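Local coordinates for protein sugar-phosphate aldolase (Thermotoga maritima, PDB 1PVT) that belongs to the class II aldolase/adducin family and has an alpha/beta fold built round a central mixed sheet, at residues 51-65 with 98-111. Residues are numbered along the deposited sequence; the frame is centred on the assembly and turned at random.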
loop_
_atom_site.group_PDB
_atom_site.type_symbol
_atom_site.label_atom_id
_atom_site.label_comp_id
_atom_site.label_asym_id
_atom_site.label_seq_id
_atom_site.Cartn_x
_atom_site.Cartn_y
_atom_site.Cartn_z
ATOM N N PHE A 51 1.655 -17.262 11.922
ATOM C CA PHE A 51 1.201 -18.195 10.899
ATOM C C PHE A 51 2.435 -18.777 10.211
ATOM O O PHE A 51 3.549 -18.292 10.429
ATOM C CB PHE A 51 0.313 -17.470 9.881
ATOM C CG PHE A 51 0.998 -16.331 9.154
ATOM C CD1 PHE A 51 1.716 -16.562 7.979
ATOM C CD2 PHE A 51 0.902 -15.024 9.634
ATOM C CE1 PHE A 51 2.323 -15.507 7.291
ATOM C CE2 PHE A 51 1.504 -13.968 8.956
ATOM C CZ PHE A 51 2.215 -14.208 7.783
ATOM N N ASP A 52 2.259 -19.806 9.385
ATOM C CA ASP A 52 3.418 -20.398 8.726
ATOM C C ASP A 52 3.760 -19.833 7.360
ATOM O O ASP A 52 3.081 -20.105 6.361
ATOM C CB ASP A 52 3.278 -21.909 8.587
ATOM C CG ASP A 52 4.524 -22.540 7.989
ATOM O OD1 ASP A 52 4.825 -22.279 6.797
ATOM O OD2 ASP A 52 5.211 -23.279 8.725
ATOM N N TYR A 53 4.846 -19.071 7.324
ATOM C CA TYR A 53 5.310 -18.465 6.096
ATOM C C TYR A 53 6.115 -19.471 5.286
ATOM O O TYR A 53 7.074 -20.060 5.783
ATOM C CB TYR A 53 6.168 -17.249 6.409
ATOM C CG TYR A 53 6.723 -16.613 5.177
ATOM C CD1 TYR A 53 5.877 -16.066 4.220
ATOM C CD2 TYR A 53 8.094 -16.589 4.945
ATOM C CE1 TYR A 53 6.378 -15.505 3.053
ATOM C CE2 TYR A 53 8.616 -16.033 3.780
ATOM C CZ TYR A 53 7.752 -15.488 2.835
ATOM O OH TYR A 53 8.255 -14.919 1.677
ATOM N N ASP A 54 5.714 -19.654 4.033
ATOM C CA ASP A 54 6.377 -20.590 3.136
ATOM C C ASP A 54 6.808 -19.927 1.828
ATOM O O ASP A 54 6.983 -20.594 0.809
ATOM C CB ASP A 54 5.445 -21.771 2.843
ATOM C CG ASP A 54 5.995 -22.705 1.768
ATOM O OD1 ASP A 54 7.138 -23.193 1.926
ATOM O OD2 ASP A 54 5.285 -22.948 0.762
ATOM N N GLY A 55 6.973 -18.610 1.850
ATOM C CA GLY A 55 7.395 -17.913 0.649
ATOM C C GLY A 55 8.899 -17.714 0.678
ATOM O O GLY A 55 9.533 -18.036 1.685
ATOM N N PRO A 56 9.507 -17.192 -0.404
ATOM C CA PRO A 56 10.960 -16.972 -0.443
ATOM C C PRO A 56 11.476 -16.093 0.699
ATOM O O PRO A 56 10.708 -15.586 1.516
ATOM C CB PRO A 56 11.176 -16.319 -1.808
ATOM C CG PRO A 56 10.082 -16.924 -2.645
ATOM C CD PRO A 56 8.891 -16.875 -1.707
ATOM N N GLU A 57 12.789 -15.924 0.749
ATOM C CA GLU A 57 13.408 -15.098 1.773
ATOM C C GLU A 57 13.472 -13.672 1.246
ATOM O O GLU A 57 13.644 -13.469 0.040
ATOM C CB GLU A 57 14.821 -15.596 2.052
ATOM C CG GLU A 57 15.677 -14.605 2.808
ATOM C CD GLU A 57 17.156 -14.827 2.568
ATOM O OE1 GLU A 57 17.561 -14.899 1.385
ATOM O OE2 GLU A 57 17.914 -14.927 3.556
HETATM N N MSE A 58 13.328 -12.689 2.137
HETATM C CA MSE A 58 13.387 -11.277 1.742
HETATM C C MSE A 58 13.583 -10.335 2.918
HETATM O O MSE A 58 13.485 -10.726 4.075
HETATM C CB MSE A 58 12.108 -10.858 1.007
HETATM C CG MSE A 58 10.857 -10.896 1.883
HETATM SE SE MSE A 58 9.310 -9.917 1.203
HETATM C CE MSE A 58 8.429 -11.310 0.186
ATOM N N TYR A 59 13.869 -9.081 2.591
ATOM C CA TYR A 59 14.041 -8.030 3.583
ATOM C C TYR A 59 13.051 -6.948 3.200
ATOM O O TYR A 59 13.074 -6.452 2.076
ATOM C CB TYR A 59 15.436 -7.424 3.518
ATOM C CG TYR A 59 16.548 -8.320 3.970
ATOM C CD1 TYR A 59 16.909 -8.405 5.313
ATOM C CD2 TYR A 59 17.289 -9.042 3.043
ATOM C CE1 TYR A 59 17.994 -9.180 5.713
ATOM C CE2 TYR A 59 18.364 -9.819 3.429
ATOM C CZ TYR A 59 18.721 -9.885 4.758
ATOM O OH TYR A 59 19.824 -10.636 5.098
ATOM N N LEU A 60 12.169 -6.582 4.115
ATOM C CA LEU A 60 11.228 -5.535 3.786
ATOM C C LEU A 60 11.038 -4.528 4.915
ATOM O O LEU A 60 11.054 -4.866 6.111
ATOM C CB LEU A 60 9.870 -6.121 3.361
ATOM C CG LEU A 60 8.779 -6.273 4.426
ATOM C CD1 LEU A 60 7.397 -6.269 3.780
ATOM C CD2 LEU A 60 9.017 -7.542 5.220
ATOM N N LEU A 61 10.885 -3.274 4.493
ATOM C CA LEU A 61 10.668 -2.144 5.374
ATOM C C LEU A 61 9.170 -1.922 5.399
ATOM O O LEU A 61 8.533 -1.826 4.352
ATOM C CB LEU A 61 11.368 -0.902 4.810
ATOM C CG LEU A 61 12.882 -0.763 5.019
ATOM C CD1 LEU A 61 13.472 0.210 4.005
ATOM C CD2 LEU A 61 13.145 -0.313 6.458
ATOM N N ILE A 62 8.600 -1.864 6.591
ATOM C CA ILE A 62 7.173 -1.645 6.702
ATOM C C ILE A 62 6.900 -0.820 7.943
ATOM O O ILE A 62 7.591 -0.935 8.949
ATOM C CB ILE A 62 6.406 -2.980 6.788
ATOM C CG1 ILE A 62 4.897 -2.728 6.735
ATOM C CG2 ILE A 62 6.749 -3.688 8.082
ATOM C CD1 ILE A 62 4.065 -3.992 6.670
ATOM N N THR A 63 5.895 0.037 7.856
ATOM C CA THR A 63 5.538 0.876 8.979
ATOM C C THR A 63 5.190 -0.051 10.133
ATOM O O THR A 63 4.697 -1.157 9.923
ATOM C CB THR A 63 4.339 1.808 8.626
ATOM O OG1 THR A 63 3.348 1.080 7.890
ATOM C CG2 THR A 63 4.804 2.966 7.777
ATOM N N ALA A 64 5.484 0.396 11.349
ATOM C CA ALA A 64 5.208 -0.373 12.558
ATOM C C ALA A 64 3.756 -0.233 12.962
ATOM O O ALA A 64 2.996 0.502 12.348
ATOM C CB ALA A 64 6.100 0.093 13.697
ATOM N N THR A 65 3.377 -0.930 14.019
ATOM C CA THR A 65 2.003 -0.897 14.481
ATOM C C THR A 65 1.715 0.380 15.257
ATOM O O THR A 65 2.530 0.827 16.061
ATOM C CB THR A 65 1.703 -2.151 15.339
ATOM O OG1 THR A 65 0.379 -2.066 15.881
ATOM C CG2 THR A 65 2.735 -2.284 16.454
ATOM N N LYS A 98 6.372 -3.870 16.796
ATOM C CA LYS A 98 6.137 -4.920 15.820
ATOM C C LYS A 98 5.563 -4.217 14.610
ATOM O O LYS A 98 4.987 -3.139 14.734
ATOM C CB LYS A 98 5.130 -5.934 16.354
ATOM C CG LYS A 98 5.655 -6.731 17.516
ATOM C CD LYS A 98 4.585 -7.614 18.112
ATOM C CE LYS A 98 5.189 -8.623 19.081
ATOM N NZ LYS A 98 6.125 -9.568 18.392
ATOM N N PRO A 99 5.713 -4.805 13.418
ATOM C CA PRO A 99 5.154 -4.125 12.251
ATOM C C PRO A 99 3.649 -3.901 12.421
ATOM O O PRO A 99 3.051 -4.245 13.451
ATOM C CB PRO A 99 5.462 -5.089 11.103
ATOM C CG PRO A 99 6.655 -5.837 11.584
ATOM C CD PRO A 99 6.352 -6.073 13.034
ATOM N N THR A 100 3.044 -3.316 11.397
ATOM C CA THR A 100 1.620 -3.047 11.401
ATOM C C THR A 100 0.818 -4.340 11.394
ATOM O O THR A 100 1.284 -5.375 10.932
ATOM C CB THR A 100 1.219 -2.230 10.166
ATOM O OG1 THR A 100 -0.191 -2.359 9.954
ATOM C CG2 THR A 100 1.954 -2.725 8.937
ATOM N N SER A 101 -0.401 -4.266 11.903
ATOM C CA SER A 101 -1.280 -5.419 11.928
ATOM C C SER A 101 -1.433 -6.009 10.518
ATOM O O SER A 101 -1.505 -7.228 10.362
ATOM C CB SER A 101 -2.665 -5.013 12.449
ATOM O OG SER A 101 -2.580 -4.261 13.649
ATOM N N GLU A 102 -1.486 -5.158 9.493
ATOM C CA GLU A 102 -1.662 -5.659 8.128
ATOM C C GLU A 102 -0.386 -6.166 7.474
ATOM O O GLU A 102 -0.316 -6.374 6.259
ATOM C CB GLU A 102 -2.343 -4.606 7.239
ATOM C CG GLU A 102 -1.668 -3.259 7.152
ATOM C CD GLU A 102 -2.516 -2.261 6.385
ATOM O OE1 GLU A 102 -3.695 -2.082 6.757
ATOM O OE2 GLU A 102 -2.013 -1.655 5.418
ATOM N N PHE A 103 0.621 -6.373 8.309
ATOM C CA PHE A 103 1.908 -6.887 7.874
ATOM C C PHE A 103 1.706 -8.172 7.059
ATOM O O PHE A 103 2.231 -8.307 5.950
ATOM C CB PHE A 103 2.773 -7.110 9.129
ATOM C CG PHE A 103 3.778 -8.218 9.016
ATOM C CD1 PHE A 103 4.547 -8.390 7.860
ATOM C CD2 PHE A 103 3.972 -9.090 10.087
ATOM C CE1 PHE A 103 5.499 -9.428 7.771
ATOM C CE2 PHE A 103 4.915 -10.126 10.015
ATOM C CZ PHE A 103 5.679 -10.297 8.853
ATOM N N PRO A 104 0.920 -9.120 7.592
ATOM C CA PRO A 104 0.640 -10.392 6.923
ATOM C C PRO A 104 0.167 -10.184 5.495
ATOM O O PRO A 104 0.637 -10.848 4.559
ATOM C CB PRO A 104 -0.449 -10.992 7.789
ATOM C CG PRO A 104 -0.095 -10.488 9.150
ATOM C CD PRO A 104 0.219 -9.052 8.885
ATOM N N THR A 105 -0.775 -9.257 5.335
ATOM C CA THR A 105 -1.327 -8.953 4.025
ATOM C C THR A 105 -0.219 -8.529 3.072
ATOM O O THR A 105 -0.061 -9.104 2.003
ATOM C CB THR A 105 -2.354 -7.837 4.114
ATOM O OG1 THR A 105 -3.364 -8.189 5.065
ATOM C CG2 THR A 105 -2.992 -7.625 2.769
ATOM N N HIS A 106 0.551 -7.525 3.477
ATOM C CA HIS A 106 1.672 -7.021 2.681
ATOM C C HIS A 106 2.584 -8.174 2.321
ATOM O O HIS A 106 3.100 -8.270 1.201
ATOM C CB HIS A 106 2.483 -6.003 3.490
ATOM C CG HIS A 106 1.815 -4.671 3.633
ATOM N ND1 HIS A 106 2.274 -3.538 2.997
ATOM C CD2 HIS A 106 0.710 -4.295 4.319
ATOM C CE1 HIS A 106 1.481 -2.522 3.284
ATOM N NE2 HIS A 106 0.524 -2.955 4.085
ATOM N N LEU A 107 2.789 -9.042 3.305
ATOM C CA LEU A 107 3.641 -10.193 3.127
ATOM C C LEU A 107 3.266 -10.900 1.855
ATOM O O LEU A 107 4.096 -11.079 0.963
ATOM C CB LEU A 107 3.483 -11.158 4.290
ATOM C CG LEU A 107 4.800 -11.500 4.976
ATOM C CD1 LEU A 107 4.596 -12.731 5.837
ATOM C CD2 LEU A 107 5.888 -11.741 3.932
HETATM N N MSE A 108 1.998 -11.281 1.771
HETATM C CA MSE A 108 1.509 -12.001 0.614
HETATM C C MSE A 108 1.750 -11.337 -0.725
HETATM O O MSE A 108 2.239 -11.984 -1.652
HETATM C CB MSE A 108 0.028 -12.319 0.781
HETATM C CG MSE A 108 -0.238 -13.322 1.901
HETATM SE SE MSE A 108 1.108 -14.762 2.007
HETATM C CE MSE A 108 1.597 -14.560 3.894
ATOM N N ILE A 109 1.417 -10.055 -0.837
ATOM C CA ILE A 109 1.625 -9.357 -2.103
ATOM C C ILE A 109 3.105 -9.348 -2.437
ATOM O O ILE A 109 3.500 -9.535 -3.594
ATOM C CB ILE A 109 1.172 -7.884 -2.063
ATOM C CG1 ILE A 109 -0.288 -7.776 -1.628
ATOM C CG2 ILE A 109 1.345 -7.263 -3.442
ATOM C CD1 ILE A 109 -0.487 -7.768 -0.134
ATOM N N HIS A 110 3.915 -9.112 -1.410
ATOM C CA HIS A 110 5.353 -9.057 -1.585
ATOM C C HIS A 110 5.903 -10.368 -2.121
ATOM O O HIS A 110 6.603 -10.384 -3.137
ATOM C CB HIS A 110 6.035 -8.689 -0.263
ATOM C CG HIS A 110 6.136 -7.209 -0.025
ATOM N ND1 HIS A 110 6.665 -6.339 -0.957
ATOM C CD2 HIS A 110 5.811 -6.454 1.051
ATOM C CE1 HIS A 110 6.663 -5.113 -0.463
ATOM N NE2 HIS A 110 6.152 -5.156 0.754
ATOM N N ALA A 111 5.582 -11.467 -1.447
ATOM C CA ALA A 111 6.057 -12.766 -1.890
ATOM C C ALA A 111 5.749 -12.941 -3.382
ATOM O O ALA A 111 6.652 -13.114 -4.205
ATOM C CB ALA A 111 5.396 -13.868 -1.070
HETATM O O HOH W 1 -1.113 -1.195 12.901
#
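Thr65 N donates to Lys98 O at 2.8 Å, and two residues on, Thr100 N donates to Thr63 O at 3.1 Å, bent to 135° at the hydrogen. The two bonds flank Ala64 and Pro99, whose backbones form a single beta bridge just past strand 58-63. Thr100 OG1 accepts from Glu102 N in an ST turn that leads into helix 103-111, and a water also bonded to Thr100 OG1 makes weak links to Thr65 OG1 and Ser101 OG.

Beyond this clasp the strand runs roughly antiparallel to the helix, at 146°, and the packing becomes apolar. Ile62 extends with CG1 anti to its backbone N (chi1 -173°), which brings CD1 over one face of the His106 ring, 4.1 Å from the centroid, while CG2 rests on Pro99 CB at 3.6 Å. The ring is held by its edges: NE2 donates almost straight to Glu102 OE2 on the anti side of the carboxylate, and ND1 bonds Ser31 of strand 28-34. His110 NE2 bonds the same serine, and selenomethionine Met58 brings SE obliquely to the His110 ring. On the flank formed by 51-53, Leu107 meets both rings: CD1 lies at the edge of Phe51, near its plane, and CD2 is 3.9 Å from Tyr53 CE1, while Met108 CE meets Phe51 CE1 at 3.6 Å.

Both ring nitrogens of His106, and NE2 of His110, thus have polar partners in Glu102 and Ser31; the two bonds of His106 fix its ring rotation, while carbon contacts dock the helix on strand 58-63 of the sheet and on 51-53 beside it.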